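Local coordinates for ferrous IRON transport protein B homolog (Methanocaldococcus jannaschii, PDB 2WJI) that probably drives uptake of ferrous iron across the cell membrane with GTP, which this N-terminal G domain binds together with magnesium, at residues A7-P12 with Y61-N66; V55-V60 with D75-E80; D83-I88 with L102-M107. All blocks are in the same frame, centred on the assembly; numbering follows the deposited sequence.

Contact 1. Residues A7-P12 with Y61-N66; sequences ALIGNP and YSLTAN. With GNP (phosphoaminophosphonic acid-guanylate ester), chain C.
Pro12 sets its CD over the face of the Tyr61 ring, joining the start of the P-loop (Walker A motif) of this G domain to the loop that runs from strand 50-56 to helix 68-80. Gly10, Asn11 and Pro12 belong to the GTP-binding site, here filled by the GTP analogue phosphoaminophosphonic acid-guanylate ester. Followed outward, the Tyr61 side chain leaves the backbone with CG anti to its own carbonyl carbon (chi1 -73°), a turn that swings the ring over the P-loop. Beyond CB and CG, the CD1 side of the ring meets the amide of Asn11, with Asn11 CG 3.7 Å from Tyr61 CD1; the amide plane is inclined 53° to the ring, so the two groups touch without stacking. CE1 comes next and touches both Asn11 CG and Pro12 CD. On the other flank, CE2 packs against the proline, Pro12 CG lying 3.7 Å away. The middle of one ring face is taken by Pro12 CD, 3.7 Å from the Tyr61 ring centroid and only 12° off its normal, a CH-pi contact. At the tip, OH is linked to the P-loop backbone through a water, which lies 3.0 Å from Tyr61 OH and donates to Pro12 O.

Ring and water therefore hold Pro12 from two directions, while its backbone borders the nucleotide: Pro12 CA is 3.1 Å from O2G of the gamma-phosphate. Asn11 O accepts a bond from Lys16 NZ, which also grips the analogue. Deeper in, where strand 3-9 runs out into the P-loop, Ile9 points toward the loop and meets Leu63, itself packed on Leu104 of helix 94-106. This second touch is a light one between methyl ends, with Ile9 CD1 4.4 Å from Leu63 CD2.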
loop_
_atom_site.group_PDB
_atom_site.type_symbol
_atom_site.label_atom_id
_atom_site.label_comp_id
_atom_site.label_asym_id
_atom_site.label_seq_id
_atom_site.Cartn_x
_atom_site.Cartn_y
_atom_site.Cartn_z
ATOM N N ALA A 7 -1.819 -0.408 -7.388
ATOM C CA ALA A 7 -1.697 0.964 -6.903
ATOM C C ALA A 7 -1.372 0.981 -5.418
ATOM O O ALA A 7 -1.960 0.219 -4.653
ATOM C CB ALA A 7 -2.993 1.742 -7.153
ATOM N N LEU A 8 -0.440 1.851 -5.026
ATOM C CA LEU A 8 -0.135 2.106 -3.623
ATOM C C LEU A 8 -0.922 3.338 -3.180
ATOM O O LEU A 8 -0.924 4.366 -3.867
ATOM C CB LEU A 8 1.361 2.368 -3.436
ATOM C CG LEU A 8 2.313 1.356 -4.089
ATOM C CD1 LEU A 8 3.775 1.723 -3.834
ATOM C CD2 LEU A 8 2.015 -0.061 -3.610
ATOM N N ILE A 9 -1.594 3.241 -2.044
ATOM C CA ILE A 9 -2.354 4.387 -1.553
ATOM C C ILE A 9 -2.304 4.392 -0.046
ATOM O O ILE A 9 -2.220 3.330 0.579
ATOM C CB ILE A 9 -3.819 4.369 -2.046
ATOM C CG1 ILE A 9 -4.466 5.756 -1.873
ATOM C CG2 ILE A 9 -4.624 3.296 -1.322
ATOM C CD1 ILE A 9 -5.860 5.855 -2.460
ATOM N N GLY A 10 -2.301 5.588 0.538
ATOM C CA GLY A 10 -2.220 5.740 1.979
ATOM C C GLY A 10 -2.019 7.188 2.426
ATOM O O GLY A 10 -1.725 8.067 1.617
ATOM N N ASN A 11 -2.171 7.425 3.720
ATOM C CA ASN A 11 -1.940 8.748 4.322
ATOM C C ASN A 11 -0.566 9.336 4.000
ATOM O O ASN A 11 0.397 8.601 3.770
ATOM C CB ASN A 11 -2.074 8.656 5.845
ATOM C CG ASN A 11 -3.490 8.374 6.297
ATOM O OD1 ASN A 11 -4.421 8.318 5.487
ATOM N ND2 ASN A 11 -3.663 8.182 7.600
ATOM N N PRO A 12 -0.468 10.671 3.978
ATOM C CA PRO A 12 0.866 11.280 3.930
ATOM C C PRO A 12 1.833 10.647 4.928
ATOM O O PRO A 12 1.462 10.343 6.070
ATOM C CB PRO A 12 0.593 12.727 4.346
ATOM C CG PRO A 12 -0.808 12.988 3.862
ATOM C CD PRO A 12 -1.547 11.674 3.963
ATOM N N TYR A 61 -5.854 11.464 3.019
ATOM C CA TYR A 61 -6.431 11.031 4.293
ATOM C C TYR A 61 -7.817 10.422 4.096
ATOM O O TYR A 61 -8.322 9.695 4.959
ATOM C CB TYR A 61 -6.530 12.197 5.274
ATOM C CG TYR A 61 -5.213 12.642 5.856
ATOM C CD1 TYR A 61 -4.526 11.843 6.764
ATOM C CD2 TYR A 61 -4.663 13.867 5.511
ATOM C CE1 TYR A 61 -3.320 12.255 7.309
ATOM C CE2 TYR A 61 -3.460 14.287 6.045
ATOM C CZ TYR A 61 -2.793 13.479 6.943
ATOM O OH TYR A 61 -1.592 13.906 7.470
ATOM N N SER A 62 -8.425 10.733 2.956
ATOM C CA SER A 62 -9.743 10.215 2.607
ATOM C C SER A 62 -9.979 10.365 1.108
ATOM O O SER A 62 -9.130 10.899 0.394
ATOM C CB SER A 62 -10.825 10.959 3.385
ATOM O OG SER A 62 -10.716 12.353 3.175
ATOM N N LEU A 63 -11.134 9.908 0.633
ATOM C CA LEU A 63 -11.457 10.001 -0.792
ATOM C C LEU A 63 -12.707 10.829 -1.093
ATOM O O LEU A 63 -13.488 10.509 -1.994
ATOM C CB LEU A 63 -11.557 8.615 -1.420
ATOM C CG LEU A 63 -10.210 7.886 -1.458
ATOM C CD1 LEU A 63 -10.349 6.452 -1.928
ATOM C CD2 LEU A 63 -9.215 8.644 -2.322
ATOM N N THR A 64 -12.890 11.901 -0.340
ATOM C CA THR A 64 -13.908 12.878 -0.679
ATOM C C THR A 64 -13.299 13.790 -1.735
ATOM O O THR A 64 -12.220 13.508 -2.245
ATOM C CB THR A 64 -14.339 13.677 0.552
ATOM O OG1 THR A 64 -13.206 14.373 1.088
ATOM C CG2 THR A 64 -14.897 12.734 1.611
ATOM N N ALA A 65 -13.970 14.884 -2.062
ATOM C CA ALA A 65 -13.480 15.761 -3.119
ATOM C C ALA A 65 -12.982 17.094 -2.567
ATOM O O ALA A 65 -13.536 18.147 -2.881
ATOM C CB ALA A 65 -14.569 15.984 -4.158
ATOM N N ASN A 66 -11.924 17.047 -1.763
ATOM C CA ASN A 66 -11.488 18.228 -1.019
ATOM C C ASN A 66 -10.131 18.788 -1.443
ATOM O O ASN A 66 -9.745 19.881 -1.023
ATOM C CB ASN A 66 -11.483 17.938 0.486
ATOM C CG ASN A 66 -12.877 17.707 1.044
ATOM O OD1 ASN A 66 -13.037 17.127 2.124
ATOM N ND2 ASN A 66 -13.897 18.154 0.309
HETATM P PG GNP C . 4.259 11.308 1.106
HETATM O O1G GNP C . 4.463 10.937 -0.328
HETATM O O2G GNP C . 2.809 11.237 1.549
HETATM O O3G GNP C . 4.854 12.694 1.161
HETATM N N3B GNP C . 5.127 10.362 2.067
HETATM P PB GNP C . 5.412 8.794 1.903
HETATM O O1B GNP C . 4.185 8.036 2.216
HETATM O O2B GNP C . 5.974 8.566 0.572
HETATM O O3A GNP C . 6.473 8.384 2.938
HETATM P PA GNP C . 7.977 8.116 2.692
HETATM O O1A GNP C . 8.145 6.737 2.165
HETATM O O2A GNP C . 8.614 9.202 1.912
HETATM O "O5'" GNP C . 8.616 8.124 4.122
HETATM C "C5'" GNP C . 8.077 8.971 5.129
HETATM C "C4'" GNP C . 8.938 8.895 6.376
HETATM O "O4'" GNP C . 8.675 7.667 7.106
HETATM C "C3'" GNP C . 10.441 8.922 6.114
HETATM O "O3'" GNP C . 11.091 9.597 7.184
HETATM C "C2'" GNP C . 10.799 7.451 6.140
HETATM O "O2'" GNP C . 12.142 7.241 6.522
HETATM C "C1'" GNP C . 9.882 6.959 7.248
HETATM N N9 GNP C . 9.647 5.529 7.144
HETATM C C8 GNP C . 9.281 4.834 6.014
HETATM N N7 GNP C . 9.160 3.552 6.226
HETATM C C5 GNP C . 9.480 3.386 7.574
HETATM C C6 GNP C . 9.525 2.219 8.374
HETATM O O6 GNP C . 9.288 1.047 8.038
HETATM N N1 GNP C . 9.898 2.495 9.692
HETATM C C2 GNP C . 10.192 3.751 10.178
HETATM N N2 GNP C . 10.534 3.823 11.478
HETATM N N3 GNP C . 10.148 4.853 9.436
HETATM C C4 GNP C . 9.789 4.598 8.151
HETATM O O HOH W 1 0.982 12.385 8.048
#

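Contact 2. Residues V55-V60 with D75-E80; sequences VDLPGV and DYIINE
Tyr76, on helix 68-80, reaches across to Val55 and Leu57, packing this helix against strand 50-56 of the central sheet of the Ras-like G domain. The strand runs out here into the segment Asp56-Gly59, the G3 element of the fold, predicted to contact GTP. Along the helix, Asp75 serves the backbone, its O accepting from Asn79 N. Tyr76 follows and carries most of the contact. Its CG stands anti to the backbone N (chi1 -177°), which extends the ring from the helix toward the strand. The base of the side chain meets Leu57, whose CD2 is 3.8 Å from Tyr76 CG and also close to CB; the two side chains cross at about a right angle. Farther out, Val55 and Tyr76 run past each other in opposite directions, and Val55 CG1 sits 3.5 Å from Tyr76 CZ. The hydroxyl oxygen makes the closest approach of the contact, Tyr76 OH lying 3.3 Å from Val55 CG1. Neither methyl lies squarely over the ring. One ring face is instead covered from within the helix by Glu80 CB, 3.5 Å above the plane and offset toward the rim. Tyr76 also packs on Ala7 and Glu5 of strand 3-9. With alanine in place of Tyr76, Val55 CG1 and Leu57 CD2 would probably face a gap, and Glu80 CB would lose the ring it packs on. Ile77, next along, adds a lighter touch, with CG1 4.5 Å from Leu57 CD1. At the end of the segment, Glu80 N bonds to Tyr76 O at 2.8 Å.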
loop_
_atom_site.group_PDB
_atom_site.type_symbol
_atom_site.label_atom_id
_atom_site.label_comp_id
_atom_site.label_asym_id
_atom_site.label_seq_id
_atom_site.Cartn_x
_atom_site.Cartn_y
_atom_site.Cartn_z
ATOM N N VAL A 55 1.894 1.763 -9.398
ATOM C CA VAL A 55 1.716 3.208 -9.408
ATOM C C VAL A 55 1.551 3.717 -7.979
ATOM O O VAL A 55 0.792 3.144 -7.189
ATOM C CB VAL A 55 0.506 3.637 -10.267
ATOM C CG1 VAL A 55 -0.772 3.049 -9.708
ATOM C CG2 VAL A 55 0.410 5.150 -10.332
ATOM N N ASP A 56 2.276 4.786 -7.659
ATOM C CA ASP A 56 2.281 5.373 -6.329
ATOM C C ASP A 56 1.353 6.581 -6.375
ATOM O O ASP A 56 1.670 7.584 -7.015
ATOM C CB ASP A 56 3.703 5.802 -5.972
ATOM C CG ASP A 56 3.882 6.109 -4.485
ATOM O OD1 ASP A 56 2.894 6.038 -3.726
ATOM O OD2 ASP A 56 5.026 6.421 -4.074
ATOM N N LEU A 57 0.200 6.466 -5.723
ATOM C CA LEU A 57 -0.800 7.533 -5.727
ATOM C C LEU A 57 -0.495 8.565 -4.653
ATOM O O LEU A 57 0.108 8.239 -3.612
ATOM C CB LEU A 57 -2.215 6.965 -5.539
ATOM C CG LEU A 57 -2.734 6.022 -6.635
ATOM C CD1 LEU A 57 -4.033 5.340 -6.206
ATOM C CD2 LEU A 57 -2.931 6.761 -7.956
ATOM N N PRO A 58 -0.907 9.819 -4.903
ATOM C CA PRO A 58 -0.679 10.921 -3.970
ATOM C C PRO A 58 -1.253 10.602 -2.597
ATOM O O PRO A 58 -2.338 10.015 -2.503
ATOM C CB PRO A 58 -1.455 12.087 -4.604
ATOM C CG PRO A 58 -1.565 11.739 -6.056
ATOM C CD PRO A 58 -1.644 10.244 -6.110
ATOM N N GLY A 59 -0.525 10.979 -1.552
ATOM C CA GLY A 59 -0.961 10.757 -0.184
ATOM C C GLY A 59 -2.284 11.439 0.102
ATOM O O GLY A 59 -2.467 12.628 -0.194
ATOM N N VAL A 60 -3.215 10.686 0.678
ATOM C CA VAL A 60 -4.533 11.221 0.997
ATOM C C VAL A 60 -5.003 10.695 2.348
ATOM O O VAL A 60 -4.584 9.617 2.780
ATOM C CB VAL A 60 -5.573 10.862 -0.084
ATOM C CG1 VAL A 60 -5.264 11.602 -1.388
ATOM C CG2 VAL A 60 -5.608 9.352 -0.322
ATOM N N ASP A 75 -10.252 9.073 -8.823
ATOM C CA ASP A 75 -10.451 8.829 -10.252
ATOM C C ASP A 75 -9.650 7.622 -10.731
ATOM O O ASP A 75 -10.113 6.857 -11.589
ATOM C CB ASP A 75 -10.064 10.058 -11.076
ATOM C CG ASP A 75 -11.065 11.199 -10.941
ATOM O OD1 ASP A 75 -10.799 12.287 -11.498
ATOM O OD2 ASP A 75 -12.114 11.011 -10.281
ATOM N N TYR A 76 -8.448 7.444 -10.186
ATOM C CA TYR A 76 -7.626 6.315 -10.606
ATOM C C TYR A 76 -8.275 4.986 -10.232
ATOM O O TYR A 76 -8.397 4.084 -11.060
ATOM C CB TYR A 76 -6.210 6.393 -10.032
ATOM C CG TYR A 76 -5.344 5.261 -10.530
ATOM C CD1 TYR A 76 -4.668 5.357 -11.740
ATOM C CD2 TYR A 76 -5.231 4.076 -9.808
ATOM C CE1 TYR A 76 -3.888 4.309 -12.205
ATOM C CE2 TYR A 76 -4.460 3.040 -10.262
ATOM C CZ TYR A 76 -3.790 3.154 -11.461
ATOM O OH TYR A 76 -3.020 2.100 -11.909
ATOM N N ILE A 77 -8.706 4.865 -8.983
ATOM C CA ILE A 77 -9.292 3.611 -8.528
ATOM C C ILE A 77 -10.580 3.266 -9.284
ATOM O O ILE A 77 -10.784 2.122 -9.688
ATOM C CB ILE A 77 -9.533 3.624 -7.010
ATOM C CG1 ILE A 77 -8.191 3.627 -6.274
ATOM C CG2 ILE A 77 -10.354 2.418 -6.587
ATOM C CD1 ILE A 77 -8.313 3.831 -4.796
ATOM N N ILE A 78 -11.428 4.269 -9.486
ATOM C CA ILE A 78 -12.717 4.093 -10.163
ATOM C C ILE A 78 -12.600 3.825 -11.660
ATOM O O ILE A 78 -13.247 2.927 -12.198
ATOM C CB ILE A 78 -13.613 5.342 -9.975
ATOM C CG1 ILE A 78 -14.154 5.401 -8.547
ATOM C CG2 ILE A 78 -14.757 5.331 -10.975
ATOM C CD1 ILE A 78 -15.013 4.212 -8.174
ATOM N N ASN A 79 -11.793 4.626 -12.340
ATOM C CA ASN A 79 -11.709 4.550 -13.792
ATOM C C ASN A 79 -10.618 3.611 -14.296
ATOM O O ASN A 79 -10.790 2.943 -15.309
ATOM C CB ASN A 79 -11.518 5.950 -14.369
ATOM C CG ASN A 79 -12.639 6.889 -13.972
ATOM O OD1 ASN A 79 -13.799 6.483 -13.902
ATOM N ND2 ASN A 79 -12.298 8.146 -13.691
ATOM N N GLU A 80 -9.492 3.560 -13.592
ATOM C CA GLU A 80 -8.383 2.704 -14.019
ATOM C C GLU A 80 -8.501 1.278 -13.491
ATOM O O GLU A 80 -7.860 0.358 -14.009
ATOM C CB GLU A 80 -7.037 3.316 -13.615
ATOM C CG GLU A 80 -6.716 4.615 -14.344
ATOM C CD GLU A 80 -6.906 4.503 -15.852
ATOM O OE1 GLU A 80 -6.559 3.452 -16.424
ATOM O OE2 GLU A 80 -7.394 5.471 -16.468
#

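Contact 3. Residues D83-I88 with L102-M107; sequences DLVVNI and LQLMEM
Leu104 sends one methyl, CD1, from helix 94-106 onto strand 84-90, where it meets Val85 and Asn87, two residues that point to the same side of the sheet. Its CG lies anti to the carbonyl carbon (chi1 -65°), and the extended branch carries CD1 toward the strand. The leucine and the asparagine meet at a slant: CD1 sits 3.8 Å from Asn87 CG, the centre of the amide, and at nearly equal distances from the CB and the two outer atoms of that side chain. The methyl thus packs on the body of the amide as a whole. The approach to Val85 is looser and purely apolar, with Val85 CG1 4.3 Å from Leu104 CD1. All three residues are buried.

The contact closes the first half of the beta-alpha-beta unit made by strand 84-90, helix 94-106 and strand 111-116, within the central parallel part of the G-domain sheet. Asn87 packs beside Leu111 and Leu113 of strand 111-116 and touches Gly10 of the P-loop, while Leu104 also reaches Ile9 of strand 3-9 and Ile77 of helix 68-80.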
loop_
_atom_site.group_PDB
_atom_site.type_symbol
_atom_site.label_atom_id
_atom_site.label_comp_id
_atom_site.label_asym_id
_atom_site.label_seq_id
_atom_site.Cartn_x
_atom_site.Cartn_y
_atom_site.Cartn_z
ATOM N N ASP A 83 -5.925 -3.943 -10.477
ATOM C CA ASP A 83 -6.148 -5.325 -10.057
ATOM C C ASP A 83 -6.032 -5.464 -8.539
ATOM O O ASP A 83 -6.690 -6.303 -7.925
ATOM C CB ASP A 83 -5.147 -6.262 -10.739
ATOM C CG ASP A 83 -5.347 -6.330 -12.247
ATOM O OD1 ASP A 83 -6.472 -6.647 -12.690
ATOM O OD2 ASP A 83 -4.375 -6.066 -12.987
ATOM N N LEU A 84 -5.191 -4.638 -7.929
ATOM C CA LEU A 84 -5.042 -4.659 -6.478
ATOM C C LEU A 84 -4.729 -3.261 -5.977
ATOM O O LEU A 84 -3.917 -2.549 -6.570
ATOM C CB LEU A 84 -3.920 -5.633 -6.055
ATOM C CG LEU A 84 -3.583 -5.719 -4.558
ATOM C CD1 LEU A 84 -4.794 -6.166 -3.755
ATOM C CD2 LEU A 84 -2.388 -6.651 -4.276
ATOM N N VAL A 85 -5.385 -2.862 -4.892
ATOM C CA VAL A 85 -5.017 -1.632 -4.209
ATOM C C VAL A 85 -4.270 -2.029 -2.945
ATOM O O VAL A 85 -4.814 -2.737 -2.092
ATOM C CB VAL A 85 -6.250 -0.767 -3.871
ATOM C CG1 VAL A 85 -5.861 0.408 -2.968
ATOM C CG2 VAL A 85 -6.914 -0.257 -5.150
ATOM N N VAL A 86 -3.011 -1.610 -2.848
ATOM C CA VAL A 86 -2.214 -1.889 -1.669
ATOM C C VAL A 86 -2.317 -0.684 -0.734
ATOM O O VAL A 86 -1.709 0.365 -0.973
ATOM C CB VAL A 86 -0.732 -2.191 -2.016
ATOM C CG1 VAL A 86 0.071 -2.417 -0.758
ATOM C CG2 VAL A 86 -0.618 -3.415 -2.917
ATOM N N ASN A 87 -3.114 -0.827 0.317
ATOM C CA ASN A 87 -3.341 0.270 1.247
ATOM C C ASN A 87 -2.248 0.238 2.310
ATOM O O ASN A 87 -2.208 -0.661 3.168
ATOM C CB ASN A 87 -4.745 0.169 1.854
ATOM C CG ASN A 87 -5.060 1.291 2.837
ATOM O OD1 ASN A 87 -4.477 2.385 2.795
ATOM N ND2 ASN A 87 -6.004 1.019 3.731
ATOM N N ILE A 88 -1.339 1.204 2.223
ATOM C CA ILE A 88 -0.220 1.272 3.159
ATOM C C ILE A 88 -0.644 2.075 4.372
ATOM O O ILE A 88 -1.130 3.203 4.244
ATOM C CB ILE A 88 1.023 1.901 2.513
ATOM C CG1 ILE A 88 1.487 1.018 1.346
ATOM C CG2 ILE A 88 2.132 2.077 3.556
ATOM C CD1 ILE A 88 2.356 1.727 0.334
ATOM N N LEU A 102 -11.575 2.329 5.187
ATOM C CA LEU A 102 -13.012 2.057 5.101
ATOM C C LEU A 102 -13.635 2.546 3.803
ATOM O O LEU A 102 -14.503 1.879 3.235
ATOM C CB LEU A 102 -13.750 2.671 6.295
ATOM C CG LEU A 102 -13.858 1.804 7.552
ATOM C CD1 LEU A 102 -12.650 0.889 7.706
ATOM C CD2 LEU A 102 -14.017 2.683 8.778
ATOM N N GLN A 103 -13.205 3.718 3.343
ATOM C CA GLN A 103 -13.687 4.246 2.071
ATOM C C GLN A 103 -13.259 3.365 0.890
ATOM O O GLN A 103 -14.012 3.198 -0.073
ATOM C CB GLN A 103 -13.225 5.693 1.880
ATOM C CG GLN A 103 -13.743 6.645 2.966
ATOM C CD GLN A 103 -13.299 8.081 2.761
ATOM O OE1 GLN A 103 -12.798 8.444 1.700
ATOM N NE2 GLN A 103 -13.486 8.908 3.784
ATOM N N LEU A 104 -12.058 2.792 0.971
ATOM C CA LEU A 104 -11.578 1.889 -0.077
ATOM C C LEU A 104 -12.414 0.616 -0.143
ATOM O O LEU A 104 -12.752 0.140 -1.229
ATOM C CB LEU A 104 -10.099 1.546 0.129
ATOM C CG LEU A 104 -9.148 2.738 -0.004
ATOM C CD1 LEU A 104 -7.727 2.359 0.424
ATOM C CD2 LEU A 104 -9.162 3.243 -1.436
ATOM N N MET A 105 -12.748 0.068 1.019
ATOM C CA MET A 105 -13.623 -1.094 1.080
ATOM C C MET A 105 -14.987 -0.752 0.492
ATOM O O MET A 105 -15.560 -1.524 -0.282
ATOM C CB MET A 105 -13.789 -1.563 2.523
ATOM C CG MET A 105 -12.514 -2.053 3.166
ATOM S SD MET A 105 -12.720 -2.324 4.936
ATOM C CE MET A 105 -11.199 -3.169 5.337
ATOM N N GLU A 106 -15.498 0.419 0.858
ATOM C CA GLU A 106 -16.825 0.837 0.424
ATOM C C GLU A 106 -16.953 0.900 -1.094
ATOM O O GLU A 106 -18.000 0.564 -1.646
ATOM C CB GLU A 106 -17.201 2.183 1.050
ATOM C CG GLU A 106 -18.600 2.650 0.703
ATOM C CD GLU A 106 -19.175 3.586 1.743
ATOM O OE1 GLU A 106 -20.193 4.249 1.450
ATOM O OE2 GLU A 106 -18.611 3.657 2.857
ATOM N N MET A 107 -15.890 1.321 -1.771
ATOM C CA MET A 107 -15.963 1.480 -3.220
ATOM C C MET A 107 -15.676 0.188 -3.984
ATOM O O MET A 107 -15.620 0.187 -5.215
ATOM C CB MET A 107 -15.066 2.625 -3.697
ATOM C CG MET A 107 -13.613 2.508 -3.314
ATOM S SD MET A 107 -12.775 4.090 -3.545
ATOM C CE MET A 107 -12.988 4.348 -5.301
#

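Overall arrangement
All three contacts tie to strand 3-9, which leads into the P-loop. On its one flank it pairs with the strand of contact 2, Leu8 N lying 2.8 Å from Val55 O and Leu8 O 3.0 Å from Leu57 N; on the other it pairs with that of contact 3, through Ala7 O and Val86 N, 2.8 Å apart. Helices 68-80 and 94-106 meet where Ile77 CD1 of contact 2 is 3.5 Å from Leu104 CD2 of contact 3. Contact 1 borders the gamma-phosphate directly, and contact 2 carries the predicted G3 element; the side chains of Leu57 and Asn87 lie about 9 and 10 Å from the nucleotide at their nearest atoms.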